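Local coordinates for putative polyphosphate kinase 2 family protein (Arthrobacter aurescens, PDB 3RHF), which probably acts as a polyphosphate kinase of the PPK2 family, transferring phosphate between polyphosphate and nucleotides, at residues 120-129 and 162-173. Sequence-based numbering, arbitrary orientation.
Sequences DFLWRIEKQV and RRYAAINDFESR
F121 and F170, one from each segment, bury the two largest shares of this contact. The F121 ring takes CD of R163 over one face, 4.3 Å from the ring centroid in a CH-pi contact, and CG of L122 over the opposite face. At the ring's edge, CG1 of I167 comes in plane, 3.9 Å from CZ of F121. A chi1 of 177° swings the F170 ring opposite the backbone N and out from helix 157-176, among L122, I125, E126 and V129. CD2 of L122 is over a face of that ring, and CG of E126 slides past CE1 of F170 at 3.5 Å. L122 lies between the two rings, and its CD1 meets CB of A166 at 4.0 Å and CB of F170.

Two salt bridges flank this apolar centre. D120 OD1 accepts from NH1 of R162 at 2.7 Å, on the syn side but 34° out of the carboxylate plane. Its other oxygen, OD2, takes the backbone N of L122 at 3.2 Å, capping the turn that carries F121 and L122. With an alanine in place of D120, the turn would probably lose its side-chain cap and NH1 of R162 its carboxylate mate. OE2 of E126 pairs with NH2 of R173, whose NH1 bridges to D169, so both terminal nitrogens of R173 are engaged, each by a different carboxylate.

Farther out, E159 pairs with both R162 and R163, and R163 NH1 also reaches the backbone O of D145, which probably steadies the R163 chain over the face of F121. The contact thus packs the short helix 123-126 and its lead-in turn against helix 157-176 within the P-loop-type alpha/beta sandwich; I125 also touches F138 of strand 135-139, and Y164 faces helix 221-235.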
# COMPACT_ATOMS: atom_id res chain seq x y z
N ASP A 120 -24.39 -15.63 3.08
CA ASP A 120 -25.01 -14.53 2.38
C ASP A 120 -23.91 -13.70 1.72
O ASP A 120 -22.80 -13.66 2.21
CB ASP A 120 -25.77 -13.66 3.34
CG ASP A 120 -26.35 -12.48 2.66
OD1 ASP A 120 -27.30 -12.72 1.87
OD2 ASP A 120 -25.87 -11.33 2.87
N PHE A 121 -24.23 -13.04 0.61
CA PHE A 121 -23.21 -12.45 -0.25
C PHE A 121 -22.49 -11.30 0.40
O PHE A 121 -21.34 -11.09 0.09
CB PHE A 121 -23.80 -12.05 -1.59
CG PHE A 121 -24.57 -10.78 -1.57
CD1 PHE A 121 -24.04 -9.62 -2.08
CD2 PHE A 121 -25.86 -10.74 -1.05
CE1 PHE A 121 -24.78 -8.43 -2.05
CE2 PHE A 121 -26.58 -9.58 -1.03
CZ PHE A 121 -26.05 -8.42 -1.53
N LEU A 122 -23.14 -10.60 1.33
CA LEU A 122 -22.48 -9.55 2.14
C LEU A 122 -21.55 -10.00 3.27
O LEU A 122 -20.84 -9.18 3.83
CB LEU A 122 -23.52 -8.61 2.72
CG LEU A 122 -24.33 -7.89 1.66
CD1 LEU A 122 -25.40 -7.09 2.39
CD2 LEU A 122 -23.43 -6.99 0.76
N TRP A 123 -21.53 -11.27 3.61
CA TRP A 123 -20.75 -11.66 4.77
C TRP A 123 -19.29 -11.32 4.50
O TRP A 123 -18.64 -10.68 5.31
CB TRP A 123 -20.94 -13.14 5.05
CG TRP A 123 -20.10 -13.74 6.14
CD1 TRP A 123 -20.34 -13.67 7.48
CD2 TRP A 123 -18.94 -14.56 5.99
NE1 TRP A 123 -19.35 -14.36 8.18
CE2 TRP A 123 -18.49 -14.91 7.28
CE3 TRP A 123 -18.21 -15.01 4.89
CZ2 TRP A 123 -17.40 -15.72 7.49
CZ3 TRP A 123 -17.11 -15.81 5.10
CH2 TRP A 123 -16.70 -16.15 6.39
N ARG A 124 -18.76 -11.69 3.33
CA ARG A 124 -17.34 -11.46 3.07
C ARG A 124 -16.99 -10.00 2.92
O ARG A 124 -15.85 -9.61 3.17
CB ARG A 124 -16.88 -12.24 1.85
CG ARG A 124 -17.51 -11.79 0.54
CD ARG A 124 -16.90 -12.57 -0.57
NE ARG A 124 -17.19 -12.06 -1.90
CZ ARG A 124 -16.37 -12.24 -2.94
NH1 ARG A 124 -15.19 -12.90 -2.82
NH2 ARG A 124 -16.69 -11.73 -4.11
N ILE A 125 -17.97 -9.19 2.58
CA ILE A 125 -17.76 -7.79 2.39
C ILE A 125 -17.69 -7.05 3.71
O ILE A 125 -16.78 -6.20 3.91
CB ILE A 125 -18.85 -7.14 1.53
CG1 ILE A 125 -19.18 -7.96 0.27
CG2 ILE A 125 -18.36 -5.73 1.11
CD1 ILE A 125 -17.99 -8.08 -0.73
N GLU A 126 -18.65 -7.35 4.60
CA GLU A 126 -18.72 -6.79 5.96
C GLU A 126 -17.45 -7.07 6.74
O GLU A 126 -17.04 -6.22 7.52
CB GLU A 126 -19.88 -7.36 6.79
CG GLU A 126 -21.28 -7.13 6.20
CD GLU A 126 -22.28 -6.51 7.19
OE1 GLU A 126 -21.86 -5.58 7.97
OE2 GLU A 126 -23.46 -6.96 7.17
N LYS A 127 -16.86 -8.24 6.56
CA LYS A 127 -15.62 -8.49 7.23
C LYS A 127 -14.59 -7.43 6.94
O LYS A 127 -13.77 -7.18 7.78
CB LYS A 127 -15.01 -9.82 6.84
CG LYS A 127 -15.91 -10.96 7.08
CD LYS A 127 -15.14 -12.24 7.48
CE LYS A 127 -14.07 -12.70 6.49
NZ LYS A 127 -13.73 -14.14 6.81
N GLN A 128 -14.60 -6.85 5.74
CA GLN A 128 -13.49 -6.02 5.28
C GLN A 128 -13.73 -4.53 5.37
O GLN A 128 -12.88 -3.82 5.00
CB GLN A 128 -13.13 -6.35 3.83
CG GLN A 128 -12.94 -7.84 3.59
CD GLN A 128 -11.75 -8.42 4.35
OE1 GLN A 128 -10.69 -7.80 4.42
NE2 GLN A 128 -11.93 -9.62 4.91
N VAL A 129 -14.87 -4.07 5.89
CA VAL A 129 -15.15 -2.67 5.98
C VAL A 129 -14.12 -1.94 6.83
O VAL A 129 -13.58 -2.50 7.77
CB VAL A 129 -16.56 -2.43 6.51
CG1 VAL A 129 -17.55 -3.10 5.61
CG2 VAL A 129 -16.73 -2.96 7.98
N ARG A 162 -33.77 -8.51 -3.99
CA ARG A 162 -33.43 -8.52 -2.58
C ARG A 162 -31.98 -8.07 -2.37
O ARG A 162 -31.66 -7.43 -1.37
CB ARG A 162 -33.70 -9.89 -1.89
CG ARG A 162 -32.47 -10.85 -1.79
CD ARG A 162 -32.59 -11.97 -0.70
NE ARG A 162 -31.70 -11.70 0.44
CZ ARG A 162 -30.38 -11.90 0.47
NH1 ARG A 162 -29.72 -11.58 1.57
NH2 ARG A 162 -29.72 -12.39 -0.59
N ARG A 163 -31.11 -8.38 -3.30
CA ARG A 163 -29.73 -7.97 -3.17
C ARG A 163 -29.54 -6.48 -3.26
O ARG A 163 -28.77 -5.90 -2.51
CB ARG A 163 -28.91 -8.64 -4.21
CG ARG A 163 -28.72 -10.04 -3.85
CD ARG A 163 -27.83 -10.65 -4.83
NE ARG A 163 -27.72 -12.06 -4.59
CZ ARG A 163 -26.94 -12.86 -5.29
NH1 ARG A 163 -26.20 -12.38 -6.27
NH2 ARG A 163 -26.89 -14.16 -4.99
N TYR A 164 -30.29 -5.86 -4.15
CA TYR A 164 -30.27 -4.42 -4.25
C TYR A 164 -30.69 -3.79 -2.92
O TYR A 164 -30.06 -2.80 -2.47
CB TYR A 164 -31.23 -3.93 -5.33
CG TYR A 164 -30.84 -4.29 -6.72
CD1 TYR A 164 -29.51 -4.18 -7.16
CD2 TYR A 164 -31.78 -4.70 -7.63
CE1 TYR A 164 -29.17 -4.51 -8.48
CE2 TYR A 164 -31.47 -5.03 -8.93
CZ TYR A 164 -30.18 -4.94 -9.36
OH TYR A 164 -29.90 -5.26 -10.64
N ALA A 165 -31.75 -4.31 -2.33
CA ALA A 165 -32.25 -3.77 -1.08
C ALA A 165 -31.25 -4.05 0.04
O ALA A 165 -31.06 -3.21 0.90
CB ALA A 165 -33.67 -4.29 -0.73
N ALA A 166 -30.58 -5.20 0.01
CA ALA A 166 -29.60 -5.51 1.07
C ALA A 166 -28.37 -4.57 1.04
O ALA A 166 -27.90 -4.06 2.08
CB ALA A 166 -29.18 -6.95 0.99
N ILE A 167 -27.89 -4.32 -0.18
CA ILE A 167 -26.79 -3.42 -0.43
C ILE A 167 -27.14 -2.05 0.16
O ILE A 167 -26.40 -1.51 0.96
CB ILE A 167 -26.48 -3.36 -1.97
CG1 ILE A 167 -25.76 -4.64 -2.41
CG2 ILE A 167 -25.64 -2.22 -2.31
CD1 ILE A 167 -25.75 -4.89 -3.92
N ASN A 168 -28.29 -1.50 -0.18
CA ASN A 168 -28.68 -0.22 0.33
C ASN A 168 -28.77 -0.16 1.85
O ASN A 168 -28.39 0.85 2.46
CB ASN A 168 -30.00 0.20 -0.29
CG ASN A 168 -29.85 0.63 -1.75
OD1 ASN A 168 -28.76 1.04 -2.21
ND2 ASN A 168 -30.93 0.55 -2.49
N ASP A 169 -29.24 -1.25 2.46
CA ASP A 169 -29.35 -1.36 3.92
C ASP A 169 -27.99 -1.42 4.55
O ASP A 169 -27.73 -0.71 5.52
CB ASP A 169 -30.13 -2.60 4.33
CG ASP A 169 -30.16 -2.79 5.87
OD1 ASP A 169 -30.94 -2.06 6.56
OD2 ASP A 169 -29.42 -3.66 6.41
N PHE A 170 -27.12 -2.24 3.96
CA PHE A 170 -25.70 -2.28 4.27
C PHE A 170 -25.01 -0.95 4.17
O PHE A 170 -24.39 -0.46 5.15
CB PHE A 170 -25.06 -3.21 3.32
CG PHE A 170 -23.62 -3.33 3.45
CD1 PHE A 170 -23.04 -3.75 4.63
CD2 PHE A 170 -22.82 -3.13 2.37
CE1 PHE A 170 -21.67 -3.92 4.74
CE2 PHE A 170 -21.44 -3.33 2.46
CZ PHE A 170 -20.87 -3.71 3.65
N GLU A 171 -25.08 -0.32 3.02
CA GLU A 171 -24.42 1.00 2.91
C GLU A 171 -25.00 1.99 3.94
O GLU A 171 -24.31 2.84 4.47
CB GLU A 171 -24.54 1.51 1.48
CG GLU A 171 -23.67 0.66 0.58
CD GLU A 171 -23.80 0.96 -0.92
OE1 GLU A 171 -24.57 1.91 -1.28
OE2 GLU A 171 -23.10 0.23 -1.70
N SER A 172 -26.29 1.87 4.22
CA SER A 172 -26.92 2.73 5.19
C SER A 172 -26.39 2.44 6.62
O SER A 172 -26.20 3.34 7.42
CB SER A 172 -28.44 2.57 5.09
OG SER A 172 -29.05 3.15 6.21
N ARG A 173 -26.09 1.18 6.92
CA ARG A 173 -25.55 0.86 8.23
C ARG A 173 -24.16 1.45 8.35
O ARG A 173 -23.80 2.05 9.38
CB ARG A 173 -25.57 -0.65 8.48
CG ARG A 173 -26.88 -1.15 9.13
CD ARG A 173 -27.43 -2.52 8.57
NE ARG A 173 -26.35 -3.48 8.43
CZ ARG A 173 -26.21 -4.37 7.46
NH1 ARG A 173 -27.12 -4.50 6.53
NH2 ARG A 173 -25.14 -5.16 7.46
O HOH W 1 -26.70 -14.03 -0.94